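Alpha-1,2-Mannosidase (Trichoderma reesei, PDB 1HCU) probably trims alpha-1,2-linked mannose residues from high-mannose N-glycans as a calcium-dependent glycoside hydrolase of family 47. Local coordinates at residues T150-P155 / V226-G231; P211-P215 / T232-S236. All coordinates share one frame; numbering follows the deposited sequence.

Followed from the N terminus, the chain leaves helix 127-144 and forms the loop 150-155, then passes through strand 172-174 and several helices to 211-215, just beyond helix 196-209. It next enters strand 225-227, and the segment 226-231, which holds the end of that strand and the turn after it, returns to the first loop, closing contact 1 over 70 intervening residues. The next residues, 232-236, close contact 2 on 211-215 over only 16. The two closures therefore cross, since their segments alternate along the chain. They also touch: Val-226 packs on Phe-233, and Ser-227 N lies 3.1 Å from Thr-232 O, a probable hydrogen bond. Together they tie strand 225-227 and its exit to two loops that follow helices.

Contact 1 (T150-P155 / V226-G231); sequences TPSGVP and VSTSNG. With NAG (2-acetamido-2-deoxy-beta-D-glucopyranose), chain E.
Ser-152 lies against the turn that follows strand 225-227, its CA 5.0 Å from CA of Asn-230, and neither backbone is regular here beyond the strand's end at Ser-227. Both hydrogen bonds across the contact end on the carbonyl of Thr-228: Ser-152 OG donates to Thr-228 O at 2.6 Å from well above the carbonyl plane, while Ser-152 N adds a weak bond to the same oxygen. With chi1 at 68°, Ser-152 OG sits between its own N and carbonyl carbon, where it also accepts from Val-154 N at 3.0 Å, forming an ST turn. A serine suits the place because one small hydroxyl both donates and accepts. Thr-150 OG1 stiffens the same loop, accepting from Gly-153 N and donating to Val-154 O. Two residues on from Ser-152, the CG2 branch of Val-154 rests 3.8 Å from Gly-231 CA and 4.1 Å from Val-226 CG1; Gly-231 fits by its positive phi, and a side chain there would press on that methyl. On the far side of the turn, Asn-230 ND2 carries the glycan's first sugar, whose O6 is hydrogen-bonded to Ser-227 OG at 3.0 Å. The backbones of Val-226 and Thr-228 pair with Asn-173 of strand 172-174 and Ser-171 just before it, Val-154 and Val-226 both pack on Ile-178 of helix 175-178, and Tyr-207 of helix 196-209 bonds to Ser-152 O.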
loop_
_atom_site.group_PDB
_atom_site.type_symbol
_atom_site.label_atom_id
_atom_site.label_comp_id
_atom_site.label_asym_id
_atom_site.label_seq_id
_atom_site.Cartn_x
_atom_site.Cartn_y
_atom_site.Cartn_z
ATOM N N THR A 150 -3.634 -25.767 -3.102
ATOM C CA THR A 150 -4.231 -26.222 -1.854
ATOM C C THR A 150 -5.541 -26.919 -2.229
ATOM O O THR A 150 -6.045 -26.743 -3.329
ATOM C CB THR A 150 -4.566 -25.045 -0.931
ATOM O OG1 THR A 150 -5.449 -24.146 -1.617
ATOM C CG2 THR A 150 -3.300 -24.303 -0.522
ATOM N N PRO A 151 -6.110 -27.710 -1.307
ATOM C CA PRO A 151 -7.366 -28.424 -1.567
ATOM C C PRO A 151 -8.525 -27.505 -1.966
ATOM O O PRO A 151 -9.348 -27.872 -2.808
ATOM C CB PRO A 151 -7.631 -29.148 -0.241
ATOM C CG PRO A 151 -6.257 -29.400 0.282
ATOM C CD PRO A 151 -5.558 -28.081 0.010
ATOM N N SER A 152 -8.578 -26.314 -1.370
ATOM C CA SER A 152 -9.651 -25.353 -1.658
ATOM C C SER A 152 -9.319 -24.373 -2.783
ATOM O O SER A 152 -10.209 -23.875 -3.471
ATOM C CB SER A 152 -9.974 -24.524 -0.413
ATOM O OG SER A 152 -8.891 -23.668 -0.091
ATOM N N GLY A 153 -8.038 -24.088 -2.951
ATOM C CA GLY A 153 -7.640 -23.136 -3.960
ATOM C C GLY A 153 -7.204 -21.859 -3.262
ATOM O O GLY A 153 -6.642 -20.965 -3.897
ATOM N N VAL A 154 -7.473 -21.760 -1.959
ATOM C CA VAL A 154 -7.061 -20.591 -1.188
ATOM C C VAL A 154 -5.545 -20.686 -1.157
ATOM O O VAL A 154 -4.984 -21.696 -0.709
ATOM C CB VAL A 154 -7.600 -20.616 0.276
ATOM C CG1 VAL A 154 -7.017 -19.448 1.077
ATOM C CG2 VAL A 154 -9.114 -20.545 0.278
ATOM N N PRO A 155 -4.857 -19.640 -1.627
ATOM C CA PRO A 155 -3.391 -19.629 -1.655
ATOM C C PRO A 155 -2.702 -19.838 -0.310
ATOM O O PRO A 155 -3.176 -19.377 0.728
ATOM C CB PRO A 155 -3.070 -18.260 -2.251
ATOM C CG PRO A 155 -4.195 -17.423 -1.724
ATOM C CD PRO A 155 -5.389 -18.312 -1.972
ATOM N N VAL A 226 -8.602 -17.503 6.919
ATOM C CA VAL A 226 -9.334 -18.464 6.102
ATOM C C VAL A 226 -8.561 -19.775 5.941
ATOM O O VAL A 226 -7.362 -19.781 5.664
ATOM C CB VAL A 226 -9.634 -17.880 4.699
ATOM C CG1 VAL A 226 -10.361 -18.913 3.845
ATOM C CG2 VAL A 226 -10.470 -16.637 4.826
ATOM N N SER A 227 -9.272 -20.879 6.131
ATOM C CA SER A 227 -8.717 -22.224 6.028
ATOM C C SER A 227 -8.280 -22.536 4.595
ATOM O O SER A 227 -9.027 -22.283 3.646
ATOM C CB SER A 227 -9.783 -23.231 6.474
ATOM O OG SER A 227 -9.413 -24.555 6.143
ATOM N N THR A 228 -7.080 -23.087 4.435
ATOM C CA THR A 228 -6.592 -23.424 3.102
ATOM C C THR A 228 -7.172 -24.751 2.606
ATOM O O THR A 228 -7.210 -25.005 1.403
ATOM C CB THR A 228 -5.053 -23.503 3.067
ATOM O OG1 THR A 228 -4.598 -24.521 3.967
ATOM C CG2 THR A 228 -4.452 -22.162 3.474
ATOM N N SER A 229 -7.636 -25.584 3.537
ATOM C CA SER A 229 -8.221 -26.873 3.188
ATOM C C SER A 229 -9.670 -26.771 2.707
ATOM O O SER A 229 -10.067 -27.507 1.811
ATOM C CB SER A 229 -8.140 -27.848 4.377
ATOM O OG SER A 229 -8.910 -27.409 5.485
ATOM N N ASN A 230 -10.464 -25.873 3.288
ATOM C CA ASN A 230 -11.862 -25.747 2.856
ATOM C C ASN A 230 -12.368 -24.319 2.647
ATOM O O ASN A 230 -13.560 -24.104 2.413
ATOM C CB ASN A 230 -12.792 -26.475 3.831
ATOM C CG ASN A 230 -12.595 -26.037 5.259
ATOM O OD1 ASN A 230 -12.496 -24.844 5.547
ATOM N ND2 ASN A 230 -12.548 -27.008 6.165
ATOM N N GLY A 231 -11.459 -23.353 2.740
ATOM C CA GLY A 231 -11.812 -21.961 2.539
ATOM C C GLY A 231 -12.889 -21.383 3.439
ATOM O O GLY A 231 -13.606 -20.474 3.037
HETATM C C1 NAG E . -12.244 -26.694 7.548
HETATM C C2 NAG E . -13.131 -27.512 8.494
HETATM C C3 NAG E . -12.772 -27.178 9.949
HETATM C C4 NAG E . -11.266 -27.306 10.200
HETATM C C5 NAG E . -10.491 -26.497 9.151
HETATM C C6 NAG E . -8.994 -26.663 9.278
HETATM C C7 NAG E . -15.361 -28.061 7.749
HETATM C C8 NAG E . -16.685 -28.249 8.472
HETATM N N2 NAG E . -14.520 -27.165 8.252
HETATM O O3 NAG E . -13.481 -28.043 10.826
HETATM O O4 NAG E . -10.950 -26.816 11.499
HETATM O O5 NAG E . -10.859 -26.927 7.828
HETATM O O6 NAG E . -8.305 -25.542 8.747
HETATM O O7 NAG E . -15.108 -28.728 6.746
#

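Contact 2 (P211-P215 / T232-S236)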
loop_
_atom_site.group_PDB
_atom_site.type_symbol
_atom_site.label_atom_id
_atom_site.label_comp_id
_atom_site.label_asym_id
_atom_site.label_seq_id
_atom_site.Cartn_x
_atom_site.Cartn_y
_atom_site.Cartn_z
ATOM N N PRO A 211 -18.544 -15.339 2.344
ATOM C CA PRO A 211 -18.001 -15.893 3.585
ATOM C C PRO A 211 -18.834 -16.973 4.246
ATOM O O PRO A 211 -20.007 -16.770 4.557
ATOM C CB PRO A 211 -17.838 -14.657 4.465
ATOM C CG PRO A 211 -18.945 -13.771 4.001
ATOM C CD PRO A 211 -18.853 -13.907 2.505
ATOM N N LYS A 212 -18.214 -18.130 4.448
ATOM C CA LYS A 212 -18.871 -19.252 5.101
ATOM C C LYS A 212 -18.037 -19.632 6.315
ATOM O O LYS A 212 -16.803 -19.609 6.266
ATOM C CB LYS A 212 -19.006 -20.430 4.135
ATOM C CG LYS A 212 -19.830 -20.099 2.895
ATOM C CD LYS A 212 -20.063 -21.325 2.031
ATOM C CE LYS A 212 -20.842 -20.970 0.775
ATOM N NZ LYS A 212 -22.138 -20.322 1.111
ATOM N N GLY A 213 -18.722 -19.960 7.406
ATOM C CA GLY A 213 -18.059 -20.316 8.648
ATOM C C GLY A 213 -18.496 -19.329 9.718
ATOM O O GLY A 213 -19.685 -19.213 10.016
ATOM N N SER A 214 -17.551 -18.600 10.296
ATOM C CA SER A 214 -17.889 -17.619 11.319
ATOM C C SER A 214 -18.792 -16.541 10.724
ATOM O O SER A 214 -18.588 -16.109 9.589
ATOM C CB SER A 214 -16.620 -16.979 11.874
ATOM O OG SER A 214 -15.762 -17.968 12.416
ATOM N N PRO A 215 -19.815 -16.099 11.479
ATOM C CA PRO A 215 -20.735 -15.061 10.992
ATOM C C PRO A 215 -20.011 -13.730 10.824
ATOM O O PRO A 215 -19.037 -13.454 11.528
ATOM C CB PRO A 215 -21.794 -15.002 12.087
ATOM C CG PRO A 215 -20.995 -15.291 13.318
ATOM C CD PRO A 215 -20.116 -16.454 12.876
ATOM N N THR A 232 -13.013 -21.888 4.656
ATOM C CA THR A 232 -14.032 -21.365 5.561
ATOM C C THR A 232 -13.412 -20.452 6.606
ATOM O O THR A 232 -12.251 -20.618 6.970
ATOM C CB THR A 232 -14.773 -22.508 6.285
ATOM O OG1 THR A 232 -13.864 -23.186 7.160
ATOM C CG2 THR A 232 -15.334 -23.502 5.271
ATOM N N PHE A 233 -14.175 -19.473 7.078
ATOM C CA PHE A 233 -13.660 -18.557 8.095
ATOM C C PHE A 233 -13.765 -19.190 9.470
ATOM O O PHE A 233 -14.652 -20.002 9.728
ATOM C CB PHE A 233 -14.432 -17.236 8.094
ATOM C CG PHE A 233 -14.185 -16.389 6.882
ATOM C CD1 PHE A 233 -14.676 -16.770 5.639
ATOM C CD2 PHE A 233 -13.455 -15.209 6.985
ATOM C CE1 PHE A 233 -14.448 -15.990 4.513
ATOM C CE2 PHE A 233 -13.220 -14.419 5.861
ATOM C CZ PHE A 233 -13.717 -14.809 4.621
ATOM N N GLN A 234 -12.857 -18.798 10.355
ATOM C CA GLN A 234 -12.823 -19.329 11.713
ATOM C C GLN A 234 -12.914 -18.244 12.785
ATOM O O GLN A 234 -12.803 -18.535 13.982
ATOM C CB GLN A 234 -11.532 -20.102 11.910
ATOM C CG GLN A 234 -10.340 -19.327 11.425
ATOM C CD GLN A 234 -9.066 -19.848 12.007
ATOM O OE1 GLN A 234 -8.743 -21.032 11.867
ATOM N NE2 GLN A 234 -8.325 -18.971 12.678
ATOM N N ASP A 235 -13.099 -16.997 12.355
ATOM C CA ASP A 235 -13.203 -15.878 13.287
ATOM C C ASP A 235 -14.050 -14.748 12.697
ATOM O O ASP A 235 -14.340 -14.737 11.498
ATOM C CB ASP A 235 -11.807 -15.354 13.625
ATOM C CG ASP A 235 -11.108 -14.748 12.420
ATOM O OD1 ASP A 235 -11.482 -13.629 12.017
ATOM O OD2 ASP A 235 -10.192 -15.403 11.872
ATOM N N SER A 236 -14.442 -13.805 13.547
ATOM C CA SER A 236 -15.241 -12.672 13.116
ATOM C C SER A 236 -14.546 -11.359 13.478
ATOM O O SER A 236 -15.204 -10.372 13.806
ATOM C CB SER A 236 -16.622 -12.726 13.776
ATOM O OG SER A 236 -17.281 -13.944 13.469
HETATM O O HOH W 1 -16.644 -13.897 10.020
#
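Lys-212 and Phe-233 are joined by the straightest of the backbone hydrogen bonds here: Phe-233 N donates to Lys-212 O at 2.8 Å with an N-H...O angle of 165°, approaching nearly in line with the carbonyl. The same residue also accepts: Ser-214 N gives a longer bond to Phe-233 O, 3.3 Å, from high above the carbonyl plane, so Phe-233 is gripped through both its N and its O by the residues flanking Gly-213. The two loops run roughly the same way, without forming a regular strand pair. A third bond uses a side chain: Ser-236 OG, turned beside its own backbone N (chi1 -58°), donates to Pro-215 O at 2.7 Å in the carbonyl plane. Serine suits this place because its hydroxyl, one carbon from the backbone, reaches the Pro-215 carbonyl of the other loop directly. Water 1 lies between Pro-215 O and Asp-235 O, within donating distance of each.

Apolar contact centres on the Phe-233 ring. Its CE1 comes obliquely to 3.6 Å from Pro-211 CB, while Lys-212 O lies in the ring plane at the edge. The rigid proline offers a compact hydrocarbon surface, and Ile-222 and Val-226 also touch the ring. An alanine in place of Phe-233 would probably open a gap among Pro-211, Ile-222 and Val-226, leaving the 211-215 loop held here mainly by backbone bonds.

Steric fit accounts for Gly-213: a CB would collide with Phe-233 O, and the residue's own backbone angles would in any case jam it against the carbonyl of Lys-212, whereas its CA makes a CH...O contact with Phe-233 O at 3.6 Å.

The contact is irregular loop-to-loop packing at the surface of the (alpha/alpha)7 barrel fold of family 47, joining the loop after helix 196-209 to the approach to strand 237-238, away from the predicted catalytic residues.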